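Local coordinates for putative immunoglobulin-blocking virulence protein (Mycoplasma mycoides subsp. capri, PDB 7ADK) that probably binds host immunoglobulin at the mycoplasma surface and blocks its action, as a virulence factor, at residues P163-Q168 and N348-V353; N169-K174 and V340-R345; D473-E478 and K497-L502; T526-I531 and E583-G588. All coordinates share one frame; numbering follows the deposited sequence.

Contact 1 (P163-Q168 and N348-V353); sequences PTKPYQ and NSEYRV
Lys165 and Tyr167 dock an irregular loop against the C-terminal end of helix 339-351 through a salt bridge and a tyrosine pair, partly buried and with its charged side exposed. The ring of Tyr351 reaches into the loop between these two side chains, which lie on opposite sides of its plane. Beyond that plane on one side is Tyr167: the two rings are nearly parallel, at 21°, but slid apart, with centroids 5.3 Å from each other, so they barely overlap. Their nearest atoms are Tyr167 CE2 and Tyr351 CE2, at 3.4 Å. On the other side Lys165 and Tyr351 approach from opposite directions, Lys165 CE lying 3.6 Å from Tyr351 OH. Lys165 is extended along its whole length, CG anti to the backbone N (chi1 169°), and that reach carries NZ past the phenol to Glu350. There NZ meets Glu350 OE2 at 2.8 Å, from above the carboxylate plane, 37° out of it. The hydroxyl of Tyr167 bonds Asp347, one turn back on the same helix, and its ring also takes a cation-pi contact from Arg346. Tyr351 stacks in turn on Trp527. The arrangement is thus part of an aromatic cluster, Tyr167-Tyr351-Trp527, gathered at a helix end with an ion pair bridging its exposed margin.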
# COMPACT_ATOMS: atom_id res chain seq x y z
N PRO A 163 -33.09 -14.98 -18.41
CA PRO A 163 -34.34 -15.40 -17.76
C PRO A 163 -35.64 -14.92 -18.40
O PRO A 163 -36.71 -15.43 -18.08
CB PRO A 163 -34.23 -14.88 -16.32
CG PRO A 163 -33.30 -13.68 -16.45
CD PRO A 163 -32.31 -14.18 -17.48
N THR A 164 -35.59 -13.91 -19.28
CA THR A 164 -36.79 -13.17 -19.74
C THR A 164 -36.81 -12.89 -21.25
O THR A 164 -37.89 -12.74 -21.82
CB THR A 164 -36.87 -11.83 -19.01
OG1 THR A 164 -35.67 -11.14 -19.22
CG2 THR A 164 -37.07 -11.98 -17.51
N LYS A 165 -35.65 -12.80 -21.89
CA LYS A 165 -35.45 -12.36 -23.28
C LYS A 165 -34.03 -12.74 -23.73
O LYS A 165 -33.09 -12.41 -23.01
CB LYS A 165 -35.67 -10.84 -23.30
CG LYS A 165 -35.27 -10.11 -24.59
CD LYS A 165 -35.70 -8.64 -24.48
CE LYS A 165 -35.16 -7.81 -25.65
NZ LYS A 165 -35.68 -6.42 -25.60
N PRO A 166 -33.81 -13.39 -24.88
CA PRO A 166 -32.48 -13.69 -25.37
C PRO A 166 -31.77 -12.41 -25.85
O PRO A 166 -32.21 -11.74 -26.78
CB PRO A 166 -32.68 -14.71 -26.49
CG PRO A 166 -34.08 -14.41 -27.01
CD PRO A 166 -34.82 -13.93 -25.77
N TYR A 167 -30.64 -12.09 -25.24
CA TYR A 167 -29.81 -10.95 -25.66
C TYR A 167 -29.16 -11.20 -27.04
O TYR A 167 -28.84 -12.34 -27.37
CB TYR A 167 -28.75 -10.72 -24.57
CG TYR A 167 -27.93 -9.45 -24.72
CD1 TYR A 167 -26.75 -9.44 -25.49
CD2 TYR A 167 -28.33 -8.29 -24.04
CE1 TYR A 167 -26.00 -8.26 -25.61
CE2 TYR A 167 -27.57 -7.11 -24.15
CZ TYR A 167 -26.40 -7.10 -24.93
OH TYR A 167 -25.67 -5.96 -25.03
N GLN A 168 -28.93 -10.15 -27.84
CA GLN A 168 -28.06 -10.23 -29.02
C GLN A 168 -27.13 -9.02 -29.16
O GLN A 168 -27.53 -7.88 -28.99
CB GLN A 168 -28.88 -10.57 -30.27
CG GLN A 168 -28.04 -10.46 -31.55
CD GLN A 168 -28.56 -11.26 -32.72
OE1 GLN A 168 -29.24 -12.25 -32.60
NE2 GLN A 168 -28.16 -10.91 -33.90
N ASN A 348 -29.15 1.28 -23.85
CA ASN A 348 -29.59 2.47 -23.11
C ASN A 348 -31.07 2.83 -23.36
O ASN A 348 -31.72 3.41 -22.48
CB ASN A 348 -28.68 3.65 -23.43
CG ASN A 348 -27.30 3.56 -22.82
OD1 ASN A 348 -27.10 3.26 -21.66
ND2 ASN A 348 -26.28 3.83 -23.58
N SER A 349 -31.60 2.51 -24.53
CA SER A 349 -32.97 2.86 -24.93
C SER A 349 -34.04 1.83 -24.58
O SER A 349 -35.21 2.18 -24.58
CB SER A 349 -33.01 3.20 -26.42
OG SER A 349 -32.67 2.08 -27.20
N GLU A 350 -33.67 0.58 -24.27
CA GLU A 350 -34.65 -0.47 -23.97
C GLU A 350 -34.28 -1.46 -22.84
O GLU A 350 -35.21 -2.04 -22.28
CB GLU A 350 -35.03 -1.22 -25.26
CG GLU A 350 -34.21 -2.49 -25.53
CD GLU A 350 -34.47 -3.10 -26.91
OE1 GLU A 350 -34.74 -2.36 -27.89
OE2 GLU A 350 -34.39 -4.34 -27.02
N TYR A 351 -33.01 -1.67 -22.49
CA TYR A 351 -32.68 -2.51 -21.32
C TYR A 351 -32.73 -1.72 -20.03
O TYR A 351 -33.24 -2.21 -19.03
CB TYR A 351 -31.35 -3.24 -21.46
CG TYR A 351 -31.42 -4.49 -22.32
CD1 TYR A 351 -32.25 -5.56 -21.95
CD2 TYR A 351 -30.62 -4.60 -23.46
CE1 TYR A 351 -32.33 -6.71 -22.75
CE2 TYR A 351 -30.71 -5.73 -24.28
CZ TYR A 351 -31.57 -6.78 -23.93
OH TYR A 351 -31.68 -7.84 -24.75
N ARG A 352 -32.24 -0.48 -20.02
CA ARG A 352 -32.26 0.36 -18.81
C ARG A 352 -33.69 0.70 -18.39
O ARG A 352 -34.51 1.10 -19.21
CB ARG A 352 -31.43 1.62 -19.02
CG ARG A 352 -29.99 1.24 -19.33
CD ARG A 352 -29.07 2.44 -19.41
NE ARG A 352 -28.66 2.92 -18.09
CZ ARG A 352 -27.46 3.33 -17.76
NH1 ARG A 352 -26.54 3.62 -18.63
NH2 ARG A 352 -27.15 3.43 -16.52
N VAL A 353 -33.97 0.63 -17.09
CA VAL A 353 -35.04 1.44 -16.49
C VAL A 353 -34.47 2.84 -16.26
O VAL A 353 -33.27 2.98 -16.05
CB VAL A 353 -35.62 0.75 -15.24
CG1 VAL A 353 -34.70 0.76 -14.04
CG2 VAL A 353 -36.93 1.39 -14.83

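Contact 2 (N169-K174 and V340-R345); sequences NHTVNK and VTSRLR
Asn169 OD1 takes the N-H of Arg343 NE at 2.9 Å. It is a bent bond, with an angle of 149° at the hydrogen. The donor stands above the carbonyl plane of the asparagine, and the oxygen is itself tilted from the guanidinium plane, the two flat groups being turned 69° against each other. Arg343 NH2 is farther from the same oxygen, at 3.5 Å. Bends at chi2 and chi3 (-55°) bring NE to the asparagine oxygen. One residue earlier on the helix, Ser342 faces Thr171 and Val172: Thr171 OG1 lies 3.1 Å from Ser342 OG, and Val172 CG2 packs on that serine oxygen at 3.6 Å. In the fold this is the loop ahead of strand 174-178 laid across the early turns of helix 339-351, with contact made by adjacent helix residues. The second shell holds the serine and the loop. Ser342 OG bonds Asn338 O, just before the helix, while Asn338 OD1 accepts the N-H of Thr341 at the helix start. On the loop side, the two carboxylate oxygens of Asp597 take the backbone N-H groups of Asn169 and His170, one each. Asn169 ND2 is held by Asn582 O, which helps set the rotation of the amide, and His170 NE2 is bonded to Leu594 O.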
# COMPACT_ATOMS: atom_id res chain seq x y z
N ASN A 169 -25.86 -9.31 -29.47
CA ASN A 169 -24.76 -8.36 -29.52
C ASN A 169 -24.66 -7.66 -30.90
O ASN A 169 -24.72 -6.44 -30.96
CB ASN A 169 -23.48 -9.10 -29.11
CG ASN A 169 -22.48 -8.17 -28.44
OD1 ASN A 169 -22.13 -7.13 -28.95
ND2 ASN A 169 -22.03 -8.49 -27.25
N HIS A 170 -24.56 -8.40 -32.01
CA HIS A 170 -24.60 -7.80 -33.35
C HIS A 170 -26.03 -7.52 -33.78
O HIS A 170 -26.73 -8.34 -34.37
CB HIS A 170 -23.81 -8.61 -34.38
CG HIS A 170 -22.31 -8.47 -34.29
ND1 HIS A 170 -21.61 -7.55 -33.50
CD2 HIS A 170 -21.42 -9.15 -35.05
CE1 HIS A 170 -20.31 -7.74 -33.78
NE2 HIS A 170 -20.17 -8.70 -34.70
N THR A 171 -26.46 -6.30 -33.48
CA THR A 171 -27.74 -5.70 -33.86
C THR A 171 -27.84 -5.27 -35.33
O THR A 171 -28.95 -5.08 -35.81
CB THR A 171 -27.99 -4.45 -33.01
OG1 THR A 171 -26.88 -3.61 -33.09
CG2 THR A 171 -28.20 -4.77 -31.55
N VAL A 172 -26.72 -5.10 -36.04
CA VAL A 172 -26.66 -4.53 -37.39
C VAL A 172 -25.81 -5.36 -38.36
O VAL A 172 -24.94 -6.13 -37.96
CB VAL A 172 -26.19 -3.05 -37.39
CG1 VAL A 172 -27.19 -2.15 -36.65
CG2 VAL A 172 -24.80 -2.84 -36.81
N ASN A 173 -26.11 -5.19 -39.64
CA ASN A 173 -25.56 -5.94 -40.78
C ASN A 173 -24.04 -5.79 -40.94
O ASN A 173 -23.43 -4.85 -40.42
CB ASN A 173 -26.32 -5.48 -42.05
CG ASN A 173 -27.83 -5.52 -41.90
OD1 ASN A 173 -28.44 -4.64 -41.32
ND2 ASN A 173 -28.50 -6.53 -42.39
N LYS A 174 -23.43 -6.71 -41.69
CA LYS A 174 -21.99 -6.76 -42.01
C LYS A 174 -21.73 -6.37 -43.47
O LYS A 174 -22.50 -6.74 -44.34
CB LYS A 174 -21.50 -8.19 -41.70
CG LYS A 174 -19.98 -8.40 -41.66
CD LYS A 174 -19.33 -7.82 -40.39
CE LYS A 174 -17.89 -8.30 -40.27
NZ LYS A 174 -17.24 -7.91 -39.00
N VAL A 340 -20.53 -1.18 -32.04
CA VAL A 340 -20.40 -0.75 -30.65
C VAL A 340 -21.50 0.22 -30.28
O VAL A 340 -22.26 -0.02 -29.35
CB VAL A 340 -19.00 -0.17 -30.38
CG1 VAL A 340 -18.82 0.23 -28.92
CG2 VAL A 340 -17.91 -1.17 -30.74
N THR A 341 -21.66 1.32 -31.03
CA THR A 341 -22.66 2.34 -30.70
C THR A 341 -24.08 1.87 -30.92
O THR A 341 -24.96 2.24 -30.16
CB THR A 341 -22.44 3.66 -31.45
OG1 THR A 341 -22.51 3.51 -32.84
CG2 THR A 341 -21.10 4.29 -31.11
N SER A 342 -24.35 1.03 -31.92
CA SER A 342 -25.69 0.48 -32.14
C SER A 342 -26.12 -0.45 -31.01
O SER A 342 -27.27 -0.39 -30.58
CB SER A 342 -25.76 -0.25 -33.48
OG SER A 342 -24.83 -1.29 -33.52
N ARG A 343 -25.20 -1.25 -30.45
CA ARG A 343 -25.43 -2.03 -29.23
C ARG A 343 -25.66 -1.13 -28.02
O ARG A 343 -26.68 -1.29 -27.36
CB ARG A 343 -24.26 -2.99 -28.99
CG ARG A 343 -24.51 -4.01 -27.85
CD ARG A 343 -23.30 -4.19 -26.93
NE ARG A 343 -22.10 -4.56 -27.69
CZ ARG A 343 -20.88 -4.09 -27.54
NH1 ARG A 343 -20.53 -3.33 -26.55
NH2 ARG A 343 -19.97 -4.37 -28.42
N LEU A 344 -24.80 -0.16 -27.73
CA LEU A 344 -24.99 0.76 -26.60
C LEU A 344 -26.28 1.60 -26.72
O LEU A 344 -26.94 1.84 -25.71
CB LEU A 344 -23.77 1.66 -26.41
CG LEU A 344 -22.66 1.07 -25.53
CD1 LEU A 344 -21.75 0.12 -26.27
CD2 LEU A 344 -21.82 2.18 -24.92
N ARG A 345 -26.68 2.02 -27.92
CA ARG A 345 -27.95 2.71 -28.16
C ARG A 345 -29.13 1.81 -27.83
O ARG A 345 -30.02 2.21 -27.09
CB ARG A 345 -28.03 3.21 -29.61
CG ARG A 345 -29.09 4.31 -29.76
CD ARG A 345 -29.31 4.75 -31.21
NE ARG A 345 -28.05 5.11 -31.88
CZ ARG A 345 -27.41 4.42 -32.79
NH1 ARG A 345 -27.90 3.37 -33.37
NH2 ARG A 345 -26.23 4.77 -33.19

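Contact 3 (D473-E478 and K497-L502); sequences DIQQLE and KNIKEL
Ile474 O is met by two groups of the neighbouring segment: Ile499 N gives it a hydrogen bond of 2.9 Å, nearly straight at 161°, and Asn498 CA adds a C-H...O contact at 3.4 Å. With the bond from Ile474 N to Lys497 O, also 2.9 Å, this is parallel beta pairing, Asp473 beside Lys497 and Ile474 beside Asn498, within a mixed sheet where 448-454 is the neighbour of 473-481 on the other side. The pairing then breaks. Ile499 centres an inverse gamma turn, closed by Lys500 N to Asn498 O, and the chain leaves the sheet for a few residues before strand 502-506 pairs with 473-481 again. Asn498 ties the two ends of this detour together: its ND2 gives a hydrogen bond to Glu501 O, straight at 174° and in the plane of the amide. At the break Gln475 bends at chi2 (-75°) and brings its amide back against Ile499, with OE1 3.5 Å from Ile499 CB. Gln476 and Glu501 run side by side, pointing the same way, and touch through Gln476 OE1 and Glu501 CG at 3.4 Å; their polar ends are used further out, NE2 of the glutamine on Ser448 and OE1 of the glutamate on Ser503. On the sheet face that carries Ile474 and Asn498, where Tyr449 packs, the leucines also lie alongside each other, Leu477 CD2 to Leu502 CD1 at 3.9 Å.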
# COMPACT_ATOMS: atom_id res chain seq x y z
N ASP A 473 -39.52 -9.21 -6.74
CA ASP A 473 -39.67 -8.57 -8.05
C ASP A 473 -39.30 -7.08 -7.96
O ASP A 473 -40.02 -6.28 -7.38
CB ASP A 473 -41.10 -8.79 -8.55
CG ASP A 473 -42.24 -8.71 -7.52
OD1 ASP A 473 -43.34 -9.15 -7.84
OD2 ASP A 473 -42.09 -8.22 -6.39
N ILE A 474 -38.15 -6.70 -8.52
CA ILE A 474 -37.52 -5.37 -8.37
C ILE A 474 -37.21 -4.77 -9.74
O ILE A 474 -36.59 -5.42 -10.57
CB ILE A 474 -36.22 -5.46 -7.54
CG1 ILE A 474 -36.44 -6.12 -6.18
CG2 ILE A 474 -35.58 -4.09 -7.38
CD1 ILE A 474 -35.16 -6.30 -5.38
N GLN A 475 -37.55 -3.50 -9.96
CA GLN A 475 -37.18 -2.79 -11.19
C GLN A 475 -35.66 -2.58 -11.31
O GLN A 475 -35.03 -3.12 -12.22
CB GLN A 475 -37.96 -1.48 -11.29
CG GLN A 475 -39.43 -1.61 -11.71
CD GLN A 475 -39.64 -1.91 -13.19
OE1 GLN A 475 -38.73 -2.07 -13.98
NE2 GLN A 475 -40.87 -1.95 -13.62
N GLN A 476 -35.04 -1.87 -10.36
CA GLN A 476 -33.61 -1.57 -10.32
C GLN A 476 -33.00 -1.80 -8.94
O GLN A 476 -33.62 -1.51 -7.92
CB GLN A 476 -33.39 -0.13 -10.82
CG GLN A 476 -32.09 0.55 -10.43
CD GLN A 476 -31.83 1.82 -11.24
OE1 GLN A 476 -31.65 1.81 -12.44
NE2 GLN A 476 -31.83 2.96 -10.63
N LEU A 477 -31.76 -2.28 -8.91
CA LEU A 477 -30.91 -2.34 -7.73
C LEU A 477 -29.54 -1.76 -8.07
O LEU A 477 -28.84 -2.33 -8.90
CB LEU A 477 -30.84 -3.79 -7.24
CG LEU A 477 -30.05 -4.00 -5.95
CD1 LEU A 477 -30.74 -3.35 -4.75
CD2 LEU A 477 -29.90 -5.48 -5.67
N GLU A 478 -29.14 -0.66 -7.44
CA GLU A 478 -27.77 -0.13 -7.52
C GLU A 478 -27.05 -0.44 -6.21
O GLU A 478 -27.47 -0.00 -5.14
CB GLU A 478 -27.75 1.39 -7.80
CG GLU A 478 -28.32 1.81 -9.16
CD GLU A 478 -28.33 3.33 -9.43
OE1 GLU A 478 -27.77 4.11 -8.63
OE2 GLU A 478 -28.88 3.78 -10.45
N LYS A 497 -37.30 -11.65 -10.18
CA LYS A 497 -36.84 -10.68 -11.20
C LYS A 497 -36.06 -9.46 -10.69
O LYS A 497 -36.53 -8.73 -9.83
CB LYS A 497 -38.09 -10.24 -12.01
CG LYS A 497 -37.79 -9.78 -13.44
CD LYS A 497 -38.90 -10.15 -14.44
CE LYS A 497 -40.32 -9.78 -14.03
NZ LYS A 497 -41.34 -10.27 -14.99
N ASN A 498 -34.94 -9.16 -11.36
CA ASN A 498 -34.43 -7.80 -11.55
C ASN A 498 -34.79 -7.39 -12.98
O ASN A 498 -34.26 -7.98 -13.93
CB ASN A 498 -32.91 -7.68 -11.34
CG ASN A 498 -32.48 -7.56 -9.90
OD1 ASN A 498 -32.67 -8.42 -9.07
ND2 ASN A 498 -31.87 -6.45 -9.58
N ILE A 499 -35.70 -6.43 -13.15
CA ILE A 499 -36.37 -6.10 -14.42
C ILE A 499 -35.42 -5.28 -15.32
O ILE A 499 -35.54 -4.07 -15.49
CB ILE A 499 -37.75 -5.42 -14.21
CG1 ILE A 499 -38.69 -6.21 -13.26
CG2 ILE A 499 -38.48 -5.22 -15.55
CD1 ILE A 499 -39.82 -5.40 -12.62
N LYS A 500 -34.44 -5.99 -15.88
CA LYS A 500 -33.39 -5.48 -16.75
C LYS A 500 -32.44 -4.47 -16.10
O LYS A 500 -31.88 -3.62 -16.79
CB LYS A 500 -33.99 -5.02 -18.08
N GLU A 501 -32.20 -4.58 -14.78
CA GLU A 501 -31.19 -3.75 -14.13
C GLU A 501 -30.64 -4.34 -12.83
O GLU A 501 -31.32 -4.47 -11.82
CB GLU A 501 -31.73 -2.34 -13.88
CG GLU A 501 -30.74 -1.39 -13.20
CD GLU A 501 -29.58 -0.87 -14.04
OE1 GLU A 501 -28.66 -0.24 -13.47
OE2 GLU A 501 -29.57 -1.06 -15.27
N LEU A 502 -29.34 -4.61 -12.85
CA LEU A 502 -28.48 -4.66 -11.68
C LEU A 502 -27.25 -3.81 -11.98
O LEU A 502 -26.58 -4.05 -12.98
CB LEU A 502 -28.13 -6.12 -11.40
CG LEU A 502 -27.16 -6.35 -10.25
CD1 LEU A 502 -27.77 -6.02 -8.90
CD2 LEU A 502 -26.78 -7.81 -10.24

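Contact 4 (T526-I531 and E583-G588); sequences TWINTI and EPFFQG
Ile528 forks against two phenylalanines, and this buried, wholly apolar grip is the tight half of the contact. Its CG2 sits over one face of Phe585 in a CH-pi contact, 3.8 Å from the ring centroid and 22° off the ring normal. The other branch, CG1 and CD1, goes to Phe586, where CD1 comes 3.7 Å from CZ. CG2 lies anti to the backbone N and CG1 anti to the carbonyl carbon (chi1 -48°), and this spread lets one isoleucine serve both rings. The rings also lean on each other, Phe585 CD1 lying over a face of Phe586. The other half is smaller and more open, both residues being partly exposed. Thr530 crosses Pro584 at about a right angle and touches it with both branches: Thr530 OG1 is 3.4 Å from Pro584 CB, and Thr530 CG2 is 3.7 Å from the same carbon. No hydrogen bond joins the two segments, so side-chain packing defines the meeting; Phe585 N stays 4.0 Å from the threonine oxygen. The phenylalanines project from a turn at 583-587 whose internal backbone bonds are weak. Around it, Phe586 rests on Met575 and Val576 of helix 567-579, Phe585 lies against Leu504 of strand 502-506 and meets the ring of Tyr517 from strand 516-517, and Ile531, farther along its loop, packs on helix 339-351.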
# COMPACT_ATOMS: atom_id res chain seq x y z
N THR A 526 -32.09 -9.85 -15.51
CA THR A 526 -32.23 -9.77 -16.98
C THR A 526 -31.06 -9.06 -17.67
O THR A 526 -30.70 -9.45 -18.78
CB THR A 526 -33.55 -9.07 -17.33
OG1 THR A 526 -34.63 -9.88 -16.97
CG2 THR A 526 -33.74 -8.71 -18.79
N TRP A 527 -30.46 -8.04 -17.04
CA TRP A 527 -29.35 -7.26 -17.60
C TRP A 527 -28.51 -6.62 -16.48
O TRP A 527 -29.03 -5.89 -15.65
CB TRP A 527 -29.90 -6.20 -18.58
CG TRP A 527 -28.90 -5.39 -19.37
CD1 TRP A 527 -28.30 -5.79 -20.51
CD2 TRP A 527 -28.44 -4.03 -19.14
NE1 TRP A 527 -27.50 -4.78 -21.00
CE2 TRP A 527 -27.55 -3.67 -20.20
CE3 TRP A 527 -28.69 -3.04 -18.16
CZ2 TRP A 527 -26.96 -2.41 -20.28
CZ3 TRP A 527 -28.10 -1.77 -18.25
CH2 TRP A 527 -27.24 -1.45 -19.31
N ILE A 528 -27.21 -6.93 -16.44
CA ILE A 528 -26.27 -6.32 -15.49
C ILE A 528 -25.59 -5.16 -16.21
O ILE A 528 -25.12 -5.32 -17.34
CB ILE A 528 -25.22 -7.32 -14.94
CG1 ILE A 528 -25.80 -8.64 -14.43
CG2 ILE A 528 -24.44 -6.67 -13.78
CD1 ILE A 528 -25.93 -9.73 -15.48
N ASN A 529 -25.56 -3.98 -15.60
CA ASN A 529 -25.07 -2.76 -16.23
C ASN A 529 -23.56 -2.84 -16.48
O ASN A 529 -22.74 -2.98 -15.56
CB ASN A 529 -25.45 -1.54 -15.40
CG ASN A 529 -25.15 -0.23 -16.09
OD1 ASN A 529 -24.97 -0.16 -17.29
ND2 ASN A 529 -25.08 0.83 -15.34
N THR A 530 -23.22 -2.72 -17.76
CA THR A 530 -21.90 -2.90 -18.37
C THR A 530 -21.44 -1.66 -19.13
O THR A 530 -20.26 -1.50 -19.47
CB THR A 530 -22.01 -4.12 -19.29
OG1 THR A 530 -20.73 -4.51 -19.75
CG2 THR A 530 -22.93 -3.87 -20.50
N ILE A 531 -22.38 -0.76 -19.39
CA ILE A 531 -22.19 0.64 -19.77
C ILE A 531 -21.81 1.40 -18.47
O ILE A 531 -21.61 0.76 -17.45
CB ILE A 531 -23.48 1.11 -20.49
CG1 ILE A 531 -23.69 0.27 -21.77
CG2 ILE A 531 -23.50 2.60 -20.87
CD1 ILE A 531 -25.06 0.39 -22.41
N GLU A 583 -23.58 -11.77 -24.02
CA GLU A 583 -23.80 -10.54 -23.26
C GLU A 583 -22.48 -9.93 -22.75
O GLU A 583 -21.61 -10.67 -22.30
CB GLU A 583 -24.66 -10.79 -22.01
CG GLU A 583 -26.00 -11.50 -22.25
CD GLU A 583 -26.74 -11.79 -20.94
OE1 GLU A 583 -26.62 -10.99 -19.99
OE2 GLU A 583 -27.48 -12.79 -20.87
N PRO A 584 -22.32 -8.59 -22.71
CA PRO A 584 -21.06 -7.95 -22.33
C PRO A 584 -20.54 -8.23 -20.91
O PRO A 584 -19.34 -8.28 -20.69
CB PRO A 584 -21.30 -6.46 -22.49
CG PRO A 584 -22.45 -6.35 -23.47
CD PRO A 584 -23.27 -7.60 -23.20
N PHE A 585 -21.42 -8.41 -19.92
CA PHE A 585 -20.99 -8.62 -18.52
C PHE A 585 -20.28 -9.96 -18.34
O PHE A 585 -19.29 -10.07 -17.62
CB PHE A 585 -22.18 -8.52 -17.56
CG PHE A 585 -21.79 -8.62 -16.10
CD1 PHE A 585 -21.81 -9.86 -15.44
CD2 PHE A 585 -21.35 -7.47 -15.41
CE1 PHE A 585 -21.40 -9.94 -14.10
CE2 PHE A 585 -20.95 -7.57 -14.08
CZ PHE A 585 -20.97 -8.80 -13.42
N PHE A 586 -20.75 -11.01 -19.01
CA PHE A 586 -20.18 -12.36 -18.92
C PHE A 586 -18.90 -12.54 -19.74
O PHE A 586 -18.31 -13.62 -19.73
CB PHE A 586 -21.27 -13.39 -19.25
CG PHE A 586 -22.40 -13.35 -18.25
CD1 PHE A 586 -22.16 -13.64 -16.90
CD2 PHE A 586 -23.66 -12.89 -18.63
CE1 PHE A 586 -23.19 -13.52 -15.96
CE2 PHE A 586 -24.68 -12.74 -17.69
CZ PHE A 586 -24.45 -13.06 -16.35
N GLN A 587 -18.42 -11.49 -20.40
CA GLN A 587 -17.19 -11.50 -21.18
C GLN A 587 -15.94 -11.07 -20.40
O GLN A 587 -14.83 -11.15 -20.91
CB GLN A 587 -17.37 -10.65 -22.43
CG GLN A 587 -18.36 -11.32 -23.38
CD GLN A 587 -18.98 -10.39 -24.40
OE1 GLN A 587 -18.53 -9.29 -24.67
NE2 GLN A 587 -20.05 -10.81 -25.03
N GLY A 588 -16.07 -10.63 -19.15
CA GLY A 588 -14.94 -10.07 -18.41
C GLY A 588 -14.43 -8.75 -18.98
O GLY A 588 -15.14 -8.06 -19.71

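How the contacts relate
Contacts 3 and 4 are buried, whereas contacts 1 and 2 are only partly so. The latter two share helix 339-351 and one continuous loop, contact 1 at the helix end with charge and aromatic rings, contact 2 nearer its start with neutral polar groups and an arginine. Contact 3 relies on sheet backbone bonds, contact 4 on mainly apolar side-chain packing, with no hydrogen bond across it. They adjoin through Leu502, whose backbone probably bonds both Trp527 and Asn529. Contact 1 reaches contact 4 by a probable Thr164-Thr526 bond and contact 3 by packing of Val353 on Gln476. Contacts 2 and 3 stay apart, their nearest atoms about 11 Å from each other.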